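Local coordinates for YueI protein (Bacillus subtilis, PDB 2OHW) that is of unknown function but belongs to the DUF1694 family and folds as a single chain around a four-stranded mixed beta-sheet flanked by helices, at residues L11-M15 and Y126-L131; P51-A55 and I121-I125; I69-L73 and L98-L104. One frame throughout, in Å; residues are numbered along the deposited sequence.

How the interactions relate
From the N terminus, the end of helix 5-12 and the turn after it form the first half of interaction 1, whose other half, 126-131, is the very end of the modelled chain; this contact therefore encloses the other two. Interaction 2 closes a smaller loop within it, joining the start of helix 53-60 to the lead-in of helix 124-129. Interaction 3 lies deeper still, tying the end of strand 65-70 to the loop that enters strand 104-110. None of the three cross. Interactions 1 and 2 share helix 124-129 and touch, and interaction 1 also packs against Pro103 and Leu104 of interaction 3, whereas interactions 2 and 3 stay about 9 Å apart at their nearest atoms.

Interaction 1 (L11-M15 and Y126-L131); sequences LQQGM and YNRSVL
Leu11 O is gripped twice: the phenol of Tyr126 donates to it from across the contact, OH to O 2.7 Å, and Gly14 N donates from its own turn. That turn is a Schellman motif closing helix 5-12, with Gly14 at positive phi. Because the Tyr126 hydroxyl bonds a carbonyl of this helix end, the first helix is pinned at its C-terminus by a side chain of the last one, helix 124-129. The phenol oxygen stands only a little out of the carbonyl plane, tilted 16°, and approaches at a C=O...O angle of 143°.

Tyr126 reaches this far because its ring leaves the helix with CG anti to the backbone N (chi1 -173°). The methyl of Met15 comes up to the ring's hydroxyl edge, CE lying 3.5 Å from Tyr126 OH; the bend at the end of the methionine chain turns it there, while the same side chain also packs on Ala40 of strand 37-42. Over one face of the ring sits CB of Val130, shifted toward the rim, one turn farther along the chain.

Most of the aliphatic packing is made by Leu11. Its CB touches CG2 of Val130 at 3.8 Å, and its CB and CD1 both meet CD2 of Leu131, whose side chain runs across at a slant. CG1 of Val130 lies against the backbone of this turn, 4.0 Å from Leu11 O and close to Gln12 CA. Farther out, Leu131 CD1 lies near the amide oxygen of Gln12.

A water completes the junction on the side of Asn127. It donates both its hydrogens, one to Gln12 O and one to Asn127 OD1, and is 2.7 Å from each of these two oxygens.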
ATOM      1  N   LEU A  11      -0.345  -8.135  10.090  1.00 14.47           N
ATOM      2  CA  LEU A  11       0.750  -7.580   9.277  1.00 14.90           C
ATOM      3  C   LEU A  11       1.834  -8.605   8.922  1.00 15.44           C
ATOM      4  O   LEU A  11       2.225  -8.735   7.761  1.00 14.97           O
ATOM      5  CB  LEU A  11       1.376  -6.374   9.976  1.00 14.76           C
ATOM      6  CG  LEU A  11       0.455  -5.174  10.219  1.00 16.58           C
ATOM      7  CD1 LEU A  11       1.161  -4.205  11.122  1.00 17.72           C
ATOM      8  CD2 LEU A  11       0.128  -4.506   8.873  1.00 17.26           C
ATOM      9  N   GLN A  12       2.294  -9.365   9.910  1.00 15.26           N
ATOM     10  CA  GLN A  12       3.399 -10.300   9.687  1.00 16.83           C
ATOM     11  C   GLN A  12       3.022 -11.331   8.633  1.00 16.08           C
ATOM     12  O   GLN A  12       3.860 -11.722   7.804  1.00 17.39           O
ATOM     13  CB  GLN A  12       3.763 -10.975  11.016  1.00 16.78           C
ATOM     14  CG  GLN A  12       4.759 -12.130  10.945  1.00 21.19           C
ATOM     15  CD  GLN A  12       5.066 -12.640  12.331  1.00 21.85           C
ATOM     16  OE1 GLN A  12       5.644 -11.920  13.149  1.00 27.80           O
ATOM     17  NE2 GLN A  12       4.651 -13.865  12.613  1.00 29.33           N
ATOM     18  N   GLN A  13       1.755 -11.737   8.640  1.00 15.37           N
ATOM     19  CA  GLN A  13       1.289 -12.777   7.722  1.00 16.61           C
ATOM     20  C   GLN A  13       0.795 -12.284   6.368  1.00 16.58           C
ATOM     21  O   GLN A  13       0.350 -13.077   5.556  1.00 17.82           O
ATOM     22  CB  GLN A  13       0.231 -13.634   8.396  1.00 16.89           C
ATOM     23  CG  GLN A  13       0.788 -14.402   9.570  1.00 17.74           C
ATOM     24  CD  GLN A  13      -0.094 -15.542   9.974  1.00 16.49           C
ATOM     25  OE1 GLN A  13      -1.314 -15.502   9.783  1.00 20.65           O
ATOM     26  NE2 GLN A  13       0.514 -16.564  10.577  1.00 17.19           N
ATOM     27  N   GLY A  14       0.874 -10.983   6.124  1.00 15.80           N
ATOM     28  CA  GLY A  14       0.610 -10.452   4.783  1.00 16.22           C
ATOM     29  C   GLY A  14      -0.744  -9.824   4.545  1.00 16.26           C
ATOM     30  O   GLY A  14      -1.119  -9.586   3.395  1.00 16.16           O
ATOM     31  N   MET A  15      -1.484  -9.566   5.618  1.00 16.13           N
ATOM     32  CA  MET A  15      -2.707  -8.748   5.552  1.00 15.40           C
ATOM     33  C   MET A  15      -3.835  -9.447   4.795  1.00 16.64           C
ATOM     34  O   MET A  15      -4.539  -8.840   3.978  1.00 16.83           O
ATOM     35  CB  MET A  15      -2.408  -7.337   4.987  1.00 15.47           C
ATOM     36  CG  MET A  15      -1.338  -6.526   5.793  1.00 16.09           C
ATOM     37  SD  MET A  15      -0.806  -4.958   4.983  1.00 12.69           S
ATOM     38  CE  MET A  15       0.093  -5.625   3.581  1.00 18.55           C
ATOM     39  N   TYR A 126      10.057  -7.062   3.410  1.00 17.64           N
ATOM     40  CA  TYR A 126       8.745  -7.086   4.057  1.00 17.92           C
ATOM     41  C   TYR A 126       8.853  -7.605   5.480  1.00 18.61           C
ATOM     42  O   TYR A 126       8.357  -6.980   6.423  1.00 18.12           O
ATOM     43  CB  TYR A 126       7.748  -7.962   3.293  1.00 17.47           C
ATOM     44  CG  TYR A 126       6.350  -7.847   3.859  1.00 15.55           C
ATOM     45  CD1 TYR A 126       5.502  -6.840   3.431  1.00 14.91           C
ATOM     46  CD2 TYR A 126       5.890  -8.723   4.855  1.00 14.77           C
ATOM     47  CE1 TYR A 126       4.218  -6.694   3.944  1.00 13.85           C
ATOM     48  CE2 TYR A 126       4.612  -8.590   5.379  1.00 14.56           C
ATOM     49  CZ  TYR A 126       3.786  -7.575   4.919  1.00 13.86           C
ATOM     50  OH  TYR A 126       2.519  -7.407   5.420  1.00 14.47           O
ATOM     51  N   ASN A 127       9.513  -8.752   5.617  1.00 19.89           N
ATOM     52  CA  ASN A 127       9.597  -9.433   6.904  1.00 21.63           C
ATOM     53  C   ASN A 127      10.322  -8.581   7.933  1.00 22.65           C
ATOM     54  O   ASN A 127       9.979  -8.603   9.105  1.00 23.50           O
ATOM     55  CB  ASN A 127      10.303 -10.778   6.742  1.00 21.75           C
ATOM     56  CG  ASN A 127       9.505 -11.756   5.909  1.00 23.47           C
ATOM     57  OD1 ASN A 127       8.272 -11.669   5.823  1.00 25.67           O
ATOM     58  ND2 ASN A 127      10.198 -12.707   5.291  1.00 26.27           N
ATOM     59  N   ARG A 128      11.304  -7.807   7.485  1.00 23.18           N
ATOM     60  CA  ARG A 128      12.120  -7.028   8.413  1.00 24.51           C
ATOM     61  C   ARG A 128      11.503  -5.668   8.724  1.00 24.43           C
ATOM     62  O   ARG A 128      11.752  -5.094   9.787  1.00 25.56           O
ATOM     63  CB  ARG A 128      13.545  -6.865   7.877  1.00 24.94           C
ATOM     64  CG  ARG A 128      14.293  -8.185   7.692  1.00 28.23           C
ATOM     65  CD  ARG A 128      15.798  -7.989   7.603  1.00 34.35           C
ATOM     66  NE  ARG A 128      16.427  -8.989   6.737  1.00 38.74           N
ATOM     67  CZ  ARG A 128      17.034  -8.710   5.586  1.00 40.35           C
ATOM     68  NH1 ARG A 128      17.120  -7.455   5.161  1.00 41.08           N
ATOM     69  NH2 ARG A 128      17.568  -9.687   4.861  1.00 41.55           N
ATOM     70  N   SER A 129      10.678  -5.157   7.812  1.00 23.62           N
ATOM     71  CA  SER A 129      10.150  -3.802   7.942  1.00 23.32           C
ATOM     72  C   SER A 129       8.711  -3.671   8.428  1.00 23.59           C
ATOM     73  O   SER A 129       8.330  -2.624   8.940  1.00 23.70           O
ATOM     74  CB  SER A 129      10.288  -3.081   6.598  1.00 22.70           C
ATOM     75  OG  SER A 129       9.429  -3.664   5.626  1.00 21.28           O
ATOM     76  N   VAL A 130       7.888  -4.705   8.265  1.00 23.72           N
ATOM     77  CA  VAL A 130       6.450  -4.505   8.460  1.00 23.92           C
ATOM     78  C   VAL A 130       6.043  -4.151   9.904  1.00 24.36           C
ATOM     79  O   VAL A 130       5.038  -3.463  10.127  1.00 24.46           O
ATOM     80  CB  VAL A 130       5.598  -5.672   7.867  1.00 23.94           C
ATOM     81  CG1 VAL A 130       5.709  -6.937   8.712  1.00 23.71           C
ATOM     82  CG2 VAL A 130       4.153  -5.245   7.694  1.00 23.56           C
ATOM     83  N   LEU A 131       6.824  -4.604  10.881  1.00 25.11           N
ATOM     84  CA  LEU A 131       6.498  -4.318  12.283  1.00 25.79           C
ATOM     85  C   LEU A 131       7.380  -3.227  12.902  1.00 26.83           C
ATOM     86  O   LEU A 131       7.205  -2.869  14.076  1.00 28.12           O
ATOM     87  CB  LEU A 131       6.561  -5.597  13.117  1.00 25.77           C
ATOM     88  CG  LEU A 131       5.607  -6.733  12.734  1.00 25.63           C
ATOM     89  CD1 LEU A 131       5.787  -7.852  13.731  1.00 27.48           C
ATOM     90  CD2 LEU A 131       4.175  -6.238  12.746  1.00 24.42           C
TER
HETATM   91  O   HOH W   1       6.533 -11.197   7.836  1.00 23.75           O

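Interaction 2 (P51-A55 and I121-I125)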
ATOM      1  N   PRO A  51      12.772   0.141  -7.696  1.00 24.86           N
ATOM      2  CA  PRO A  51      11.326   0.031  -7.489  1.00 23.48           C
ATOM      3  C   PRO A  51      10.808  -1.368  -7.804  1.00 22.34           C
ATOM      4  O   PRO A  51      11.399  -2.088  -8.618  1.00 23.06           O
ATOM      5  CB  PRO A  51      10.742   1.058  -8.467  1.00 24.17           C
ATOM      6  CG  PRO A  51      11.784   1.242  -9.497  1.00 24.46           C
ATOM      7  CD  PRO A  51      13.097   1.073  -8.796  1.00 24.94           C
ATOM      8  N   TYR A  52       9.715  -1.754  -7.158  1.00 20.59           N
ATOM      9  CA  TYR A  52       9.170  -3.087  -7.354  1.00 19.45           C
ATOM     10  C   TYR A  52       8.400  -3.217  -8.673  1.00 19.50           C
ATOM     11  O   TYR A  52       7.386  -2.534  -8.905  1.00 19.48           O
ATOM     12  CB  TYR A  52       8.269  -3.477  -6.177  1.00 18.64           C
ATOM     13  CG  TYR A  52       9.013  -3.911  -4.926  1.00 17.21           C
ATOM     14  CD1 TYR A  52       9.176  -5.256  -4.618  1.00 17.56           C
ATOM     15  CD2 TYR A  52       9.533  -2.968  -4.045  1.00 17.44           C
ATOM     16  CE1 TYR A  52       9.859  -5.642  -3.451  1.00 18.71           C
ATOM     17  CE2 TYR A  52      10.190  -3.334  -2.893  1.00 17.41           C
ATOM     18  CZ  TYR A  52      10.358  -4.670  -2.607  1.00 18.30           C
ATOM     19  OH  TYR A  52      11.034  -5.015  -1.451  1.00 19.62           O
ATOM     20  N   LYS A  53       8.861  -4.131  -9.519  1.00 20.36           N
ATOM     21  CA  LYS A  53       8.144  -4.445 -10.762  1.00 21.17           C
ATOM     22  C   LYS A  53       6.726  -4.982 -10.513  1.00 20.27           C
ATOM     23  O   LYS A  53       5.851  -4.820 -11.358  1.00 19.48           O
ATOM     24  CB  LYS A  53       8.952  -5.424 -11.620  1.00 22.61           C
ATOM     25  CG  LYS A  53       8.467  -5.543 -13.065  1.00 25.22           C
ATOM     26  CD  LYS A  53       8.574  -4.221 -13.838  1.00 30.45           C
ATOM     27  CE  LYS A  53       7.662  -4.242 -15.058  1.00 32.62           C
ATOM     28  NZ  LYS A  53       7.855  -3.037 -15.908  1.00 35.54           N
ATOM     29  N   GLU A  54       6.503  -5.601  -9.352  1.00 19.70           N
ATOM     30  CA  GLU A  54       5.177  -6.090  -8.985  1.00 19.54           C
ATOM     31  C   GLU A  54       4.183  -4.951  -8.830  1.00 18.72           C
ATOM     32  O   GLU A  54       3.010  -5.101  -9.161  1.00 18.80           O
ATOM     33  CB  GLU A  54       5.233  -6.912  -7.694  1.00 19.43           C
ATOM     34  CG  GLU A  54       6.057  -8.200  -7.822  1.00 21.67           C
ATOM     35  CD  GLU A  54       7.531  -8.035  -7.491  1.00 23.96           C
ATOM     36  OE1 GLU A  54       8.046  -6.905  -7.440  1.00 23.79           O
ATOM     37  OE2 GLU A  54       8.200  -9.068  -7.295  1.00 28.46           O
ATOM     38  N   ALA A  55       4.650  -3.794  -8.360  1.00 18.24           N
ATOM     39  CA  ALA A  55       3.775  -2.619  -8.290  1.00 17.94           C
ATOM     40  C   ALA A  55       3.495  -2.097  -9.684  1.00 18.15           C
ATOM     41  O   ALA A  55       2.360  -1.720  -9.979  1.00 18.09           O
ATOM     42  CB  ALA A  55       4.389  -1.521  -7.420  1.00 17.58           C
ATOM     43  N   ILE A 121       3.919  -8.172  -1.238  1.00 14.00           N
ATOM     44  CA  ILE A 121       5.091  -8.767  -1.862  1.00 15.06           C
ATOM     45  C   ILE A 121       5.959  -9.384  -0.774  1.00 14.88           C
ATOM     46  O   ILE A 121       6.583  -8.680   0.019  1.00 14.29           O
ATOM     47  CB  ILE A 121       5.913  -7.703  -2.662  1.00 15.22           C
ATOM     48  CG1 ILE A 121       5.018  -6.971  -3.664  1.00 16.33           C
ATOM     49  CG2 ILE A 121       7.145  -8.355  -3.321  1.00 16.66           C
ATOM     50  CD1 ILE A 121       5.665  -5.775  -4.343  1.00 18.20           C
ATOM     51  N   GLN A 122       5.931 -10.710  -0.700  1.00 15.40           N
ATOM     52  CA  GLN A 122       6.684 -11.403   0.312  1.00 16.50           C
ATOM     53  C   GLN A 122       8.152 -11.440  -0.064  1.00 17.42           C
ATOM     54  O   GLN A 122       8.558 -12.152  -0.993  1.00 19.37           O
ATOM     55  CB  GLN A 122       6.157 -12.828   0.443  1.00 16.04           C
ATOM     56  CG  GLN A 122       6.837 -13.624   1.540  1.00 18.46           C
ATOM     57  CD  GLN A 122       6.422 -15.065   1.495  1.00 19.82           C
ATOM     58  OE1 GLN A 122       6.471 -15.711   0.441  1.00 20.02           O
ATOM     59  NE2 GLN A 122       6.003 -15.587   2.634  1.00 21.63           N
ATOM     60  N   ASP A 123       8.954 -10.690   0.676  1.00 17.45           N
ATOM     61  CA  ASP A 123      10.408 -10.750   0.533  1.00 18.15           C
ATOM     62  C   ASP A 123      11.073 -10.439   1.874  1.00 18.72           C
ATOM     63  O   ASP A 123      10.381 -10.141   2.856  1.00 18.67           O
ATOM     64  CB  ASP A 123      10.910  -9.868  -0.650  1.00 18.54           C
ATOM     65  CG  ASP A 123      10.772  -8.356  -0.413  1.00 19.37           C
ATOM     66  OD1 ASP A 123      10.207  -7.926   0.608  1.00 18.54           O
ATOM     67  OD2 ASP A 123      11.269  -7.575  -1.265  1.00 21.93           O
ATOM     68  N   ASP A 124      12.401 -10.509   1.937  1.00 20.45           N
ATOM     69  CA  ASP A 124      13.093 -10.237   3.201  1.00 21.25           C
ATOM     70  C   ASP A 124      12.870  -8.819   3.749  1.00 20.39           C
ATOM     71  O   ASP A 124      12.828  -8.616   4.968  1.00 20.71           O
ATOM     72  CB  ASP A 124      14.602 -10.523   3.072  1.00 22.98           C
ATOM     73  CG  ASP A 124      15.295  -9.636   2.046  1.00 26.75           C
ATOM     74  OD1 ASP A 124      14.617  -9.022   1.186  1.00 32.50           O
ATOM     75  OD2 ASP A 124      16.552  -9.557   2.095  1.00 32.88           O
ATOM     76  N   ILE A 125      12.729  -7.837   2.857  1.00 19.34           N
ATOM     77  CA  ILE A 125      12.437  -6.477   3.289  1.00 18.49           C
ATOM     78  C   ILE A 125      11.060  -6.380   3.962  1.00 17.76           C
ATOM     79  O   ILE A 125      10.911  -5.719   4.996  1.00 18.23           O
ATOM     80  CB  ILE A 125      12.552  -5.464   2.134  1.00 18.65           C
ATOM     81  CG1 ILE A 125      13.944  -5.545   1.512  1.00 18.53           C
ATOM     82  CG2 ILE A 125      12.293  -4.051   2.646  1.00 17.88           C
ATOM     83  CD1 ILE A 125      14.167  -4.606   0.345  1.00 20.31           C
TER
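One hydrogen bond crosses this contact: Tyr52 OH donates to Asp123 OD2, the two oxygens 2.6 Å apart. The carboxylate oxygen receives it on its syn lone pair, the side facing OD1, and lies at the edge of the tyrosine ring, near the ring plane. The carboxylate itself is turned 60° against the ring. Asp123 carries its CG between the backbone N and the carbonyl carbon (chi1 70°), which folds the acid back over the helix start; from there OD1 accepts from Tyr126 N while OD2 is left to Tyr52.

This makes Asp123 the N-cap of helix 124-129, and the contact a meeting of two helix starts, since Tyr52 occupies the N-cap position of helix 53-60. Gln45 of helix 43-46 reaches in as well, its NE2 donating to both Ile121 O and Asp123 OD1. A phenylalanine in place of Tyr52 would probably leave Asp123 OD2 without its phenol donor and the capping carboxylate less firmly fixed in rotation.

Apolar packing centres on Ile121. Its CD1 lies 3.6 Å from Tyr52 CD1, reaching the ring obliquely, and its CG2 follows along the same side of the ring to within 3.8 Å of Tyr52 CE1. The same CD1 also meets Glu54 CB at 3.6 Å, so the isoleucine tip sits in the corner formed by the tyrosine ring and the Glu54 CB. At the far end of the tyrosine, Ile125 CD1 packs 3.6 Å from Tyr52 OH.

Two charged groups also meet the Tyr52 ring. Glu54 bends at chi2 (90°), which folds its carboxylate back until OE1 lies in the plane of the ring, at its edge. Arg48 adds a cation-pi contact.

Interaction 3 (I69-L73 and L98-L104)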
ATOM      1  N   ILE A  69       0.079   7.401  -1.377  1.00 14.00           N
ATOM      2  CA  ILE A  69       1.466   7.485  -0.911  1.00 14.15           C
ATOM      3  C   ILE A  69       1.460   8.076   0.488  1.00 14.38           C
ATOM      4  O   ILE A  69       0.823   9.102   0.735  1.00 15.12           O
ATOM      5  CB  ILE A  69       2.280   8.393  -1.834  1.00 14.58           C
ATOM      6  CG1 ILE A  69       2.353   7.798  -3.235  1.00 15.13           C
ATOM      7  CG2 ILE A  69       3.688   8.625  -1.278  1.00 16.13           C
ATOM      8  CD1 ILE A  69       2.661   8.847  -4.303  1.00 16.73           C
ATOM      9  N   ASN A  70       2.185   7.442   1.401  1.00 14.11           N
ATOM     10  CA  ASN A  70       2.335   7.922   2.754  1.00 14.80           C
ATOM     11  C   ASN A  70       3.188   9.190   2.792  1.00 15.72           C
ATOM     12  O   ASN A  70       4.372   9.140   2.480  1.00 15.58           O
ATOM     13  CB  ASN A  70       3.017   6.826   3.581  1.00 15.06           C
ATOM     14  CG  ASN A  70       3.013   7.113   5.048  1.00 16.21           C
ATOM     15  OD1 ASN A  70       3.063   8.274   5.466  1.00 16.97           O
ATOM     16  ND2 ASN A  70       2.979   6.055   5.855  1.00 18.90           N
ATOM     17  N   GLY A  71       2.588  10.313   3.198  1.00 16.11           N
ATOM     18  CA  GLY A  71       3.270  11.608   3.264  1.00 16.81           C
ATOM     19  C   GLY A  71       4.423  11.687   4.251  1.00 17.42           C
ATOM     20  O   GLY A  71       5.168  12.677   4.245  1.00 17.68           O
ATOM     21  N   GLU A  72       4.602  10.665   5.093  1.00 16.50           N
ATOM     22  CA  GLU A  72       5.788  10.651   5.961  1.00 17.25           C
ATOM     23  C   GLU A  72       7.076  10.447   5.166  1.00 16.62           C
ATOM     24  O   GLU A  72       8.171  10.775   5.649  1.00 16.32           O
ATOM     25  CB  GLU A  72       5.693   9.558   7.017  1.00 17.90           C
ATOM     26  CG  GLU A  72       4.446   9.665   7.849  1.00 23.51           C
ATOM     27  CD  GLU A  72       4.723   9.769   9.313  1.00 29.75           C
ATOM     28  OE1 GLU A  72       5.763   9.259   9.784  1.00 34.17           O
ATOM     29  OE2 GLU A  72       3.882  10.373  10.006  1.00 34.41           O
ATOM     30  N   LEU A  73       6.939   9.855   3.973  1.00 16.11           N
ATOM     31  CA  LEU A  73       8.059   9.605   3.078  1.00 16.15           C
ATOM     32  C   LEU A  73       8.478  10.886   2.362  1.00 15.65           C
ATOM     33  O   LEU A  73       7.644  11.732   2.067  1.00 15.60           O
ATOM     34  CB  LEU A  73       7.658   8.560   2.030  1.00 16.05           C
ATOM     35  CG  LEU A  73       7.399   7.147   2.557  1.00 16.49           C
ATOM     36  CD1 LEU A  73       6.766   6.327   1.433  1.00 20.32           C
ATOM     37  CD2 LEU A  73       8.706   6.532   3.010  1.00 18.70           C
ATOM     38  N   LEU A  98      -2.598  11.903   8.816  1.00 29.24           N
ATOM     39  CA  LEU A  98      -2.486  10.640   9.544  1.00 28.70           C
ATOM     40  C   LEU A  98      -2.666  10.818  11.050  1.00 28.71           C
ATOM     41  O   LEU A  98      -1.951  11.591  11.682  1.00 28.14           O
ATOM     42  CB  LEU A  98      -1.148   9.951   9.258  1.00 29.36           C
ATOM     43  CG  LEU A  98      -0.743   9.744   7.787  1.00 30.93           C
ATOM     44  CD1 LEU A  98       0.573   8.989   7.693  1.00 32.29           C
ATOM     45  CD2 LEU A  98      -1.828   9.012   7.013  1.00 32.68           C
ATOM     46  N   GLN A  99      -3.653  10.112  11.593  1.00 27.97           N
ATOM     47  CA  GLN A  99      -3.900  10.015  13.022  1.00 28.85           C
ATOM     48  C   GLN A  99      -3.057   8.919  13.625  1.00 28.83           C
ATOM     49  O   GLN A  99      -2.663   9.007  14.789  1.00 29.76           O
ATOM     50  CB  GLN A  99      -5.348   9.631  13.278  1.00 28.99           C
ATOM     51  CG  GLN A  99      -6.345  10.677  12.929  1.00 30.26           C
ATOM     52  CD  GLN A  99      -7.750  10.117  12.885  1.00 32.37           C
ATOM     53  OE1 GLN A  99      -8.327   9.950  11.807  1.00 33.72           O
ATOM     54  NE2 GLN A  99      -8.297   9.796  14.051  1.00 31.82           N
ATOM     55  N   PHE A 100      -2.821   7.880  12.819  1.00 28.39           N
ATOM     56  CA  PHE A 100      -2.141   6.647  13.210  1.00 28.40           C
ATOM     57  C   PHE A 100      -0.890   6.484  12.358  1.00 27.23           C
ATOM     58  O   PHE A 100      -0.911   6.728  11.142  1.00 26.81           O
ATOM     59  CB  PHE A 100      -3.100   5.461  12.992  1.00 29.24           C
ATOM     60  CG  PHE A 100      -2.467   4.089  13.137  1.00 31.38           C
ATOM     61  CD1 PHE A 100      -2.030   3.629  14.377  1.00 32.71           C
ATOM     62  CD2 PHE A 100      -2.371   3.232  12.033  1.00 32.87           C
ATOM     63  CE1 PHE A 100      -1.469   2.352  14.515  1.00 33.64           C
ATOM     64  CE2 PHE A 100      -1.814   1.956  12.162  1.00 33.58           C
ATOM     65  CZ  PHE A 100      -1.360   1.518  13.403  1.00 32.17           C
ATOM     66  N   HIS A 101       0.209   6.110  13.003  1.00 26.17           N
ATOM     67  CA  HIS A 101       1.415   5.771  12.277  1.00 25.47           C
ATOM     68  C   HIS A 101       1.079   4.459  11.599  1.00 24.07           C
ATOM     69  O   HIS A 101       0.626   3.524  12.255  1.00 25.92           O
ATOM     70  CB  HIS A 101       2.602   5.606  13.228  1.00 26.52           C
ATOM     71  CG  HIS A 101       3.928   5.948  12.621  1.00 29.81           C
ATOM     72  ND1 HIS A 101       4.264   5.622  11.324  1.00 33.40           N
ATOM     73  CD2 HIS A 101       5.009   6.576  13.141  1.00 34.00           C
ATOM     74  CE1 HIS A 101       5.490   6.047  11.070  1.00 35.69           C
ATOM     75  NE2 HIS A 101       5.964   6.631  12.155  1.00 35.84           N
ATOM     76  N   THR A 102       1.209   4.410  10.282  1.00 20.76           N
ATOM     77  CA  THR A 102       1.022   3.163   9.566  1.00 18.48           C
ATOM     78  C   THR A 102       2.362   2.747   8.985  1.00 17.35           C
ATOM     79  O   THR A 102       3.119   3.592   8.536  1.00 17.33           O
ATOM     80  CB  THR A 102      -0.030   3.275   8.425  1.00 18.48           C
ATOM     81  OG1 THR A 102      -0.037   2.050   7.684  1.00 16.79           O
ATOM     82  CG2 THR A 102       0.306   4.408   7.436  1.00 17.97           C
ATOM     83  N   PRO A 103       2.645   1.437   8.963  1.00 15.98           N
ATOM     84  CA  PRO A 103       3.903   0.982   8.368  1.00 15.77           C
ATOM     85  C   PRO A 103       3.840   0.932   6.844  1.00 15.58           C
ATOM     86  O   PRO A 103       4.841   0.631   6.214  1.00 15.41           O
ATOM     87  CB  PRO A 103       4.028  -0.445   8.907  1.00 16.95           C
ATOM     88  CG  PRO A 103       2.618  -0.898   9.053  1.00 16.41           C
ATOM     89  CD  PRO A 103       1.851   0.314   9.497  1.00 16.74           C
ATOM     90  N   LEU A 104       2.671   1.188   6.258  1.00 14.48           N
ATOM     91  CA  LEU A 104       2.520   1.108   4.792  1.00 14.39           C
ATOM     92  C   LEU A 104       3.001   2.389   4.134  1.00 14.78           C
ATOM     93  O   LEU A 104       2.661   3.489   4.586  1.00 15.63           O
ATOM     94  CB  LEU A 104       1.071   0.767   4.400  1.00 14.28           C
ATOM     95  CG  LEU A 104       0.638  -0.593   4.975  1.00 14.57           C
ATOM     96  CD1 LEU A 104      -0.721  -0.962   4.461  1.00 15.83           C
ATOM     97  CD2 LEU A 104       1.650  -1.706   4.665  1.00 16.26           C
TER
HETATM   98  O   HOH W   2       3.047   6.386   8.758  1.00 36.31           O
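Asn70 and Leu104 face each other with their CA atoms 7.1 Å apart, where the chain leaves strand 65-70 in a type I beta turn, Asn70 to Leu73, and the loop 98-104 runs in toward strand 104-110. The Asn70 amide does the bridging. Its ND2 donates to Leu104 O at 2.9 Å, nearly straight at 172°, with the acceptor close to the amide plane. CG stands anti to the backbone N (chi1 -170°), which swings the amide away from its own strand and across to the loop.

The other end of the amide serves its own turn: OD1 accepts from Glu72 N, an Asx turn laid over the beta turn. One end is thus tied to the loop and the other to the turn, which should fix the amide against flipping. The two strands concerned, 65-70 and 104-110, are antiparallel neighbours in the central sheet, so Asn70 fastens them just where one ends and the other begins. Thr102 makes a matching ST turn, its OG1 accepting from Leu104 N, and that hydroxyl also bonds to Leu28 O.

A water joins the same corner, accepting from Asn70 ND2 and from Thr102 N, while the Thr102 methyl CG2 lies alongside the amide, 3.5 Å from Asn70 ND2. On the outer side Leu98 CD1 presses against Asn70 OD1 at 3.4 Å and reaches Glu72 CG as well. Glu72 bends at chi2 and brings its carboxylate over one face of the His101 ring, the two planes 52° apart, with OE1 3.5 Å from His101 CE1.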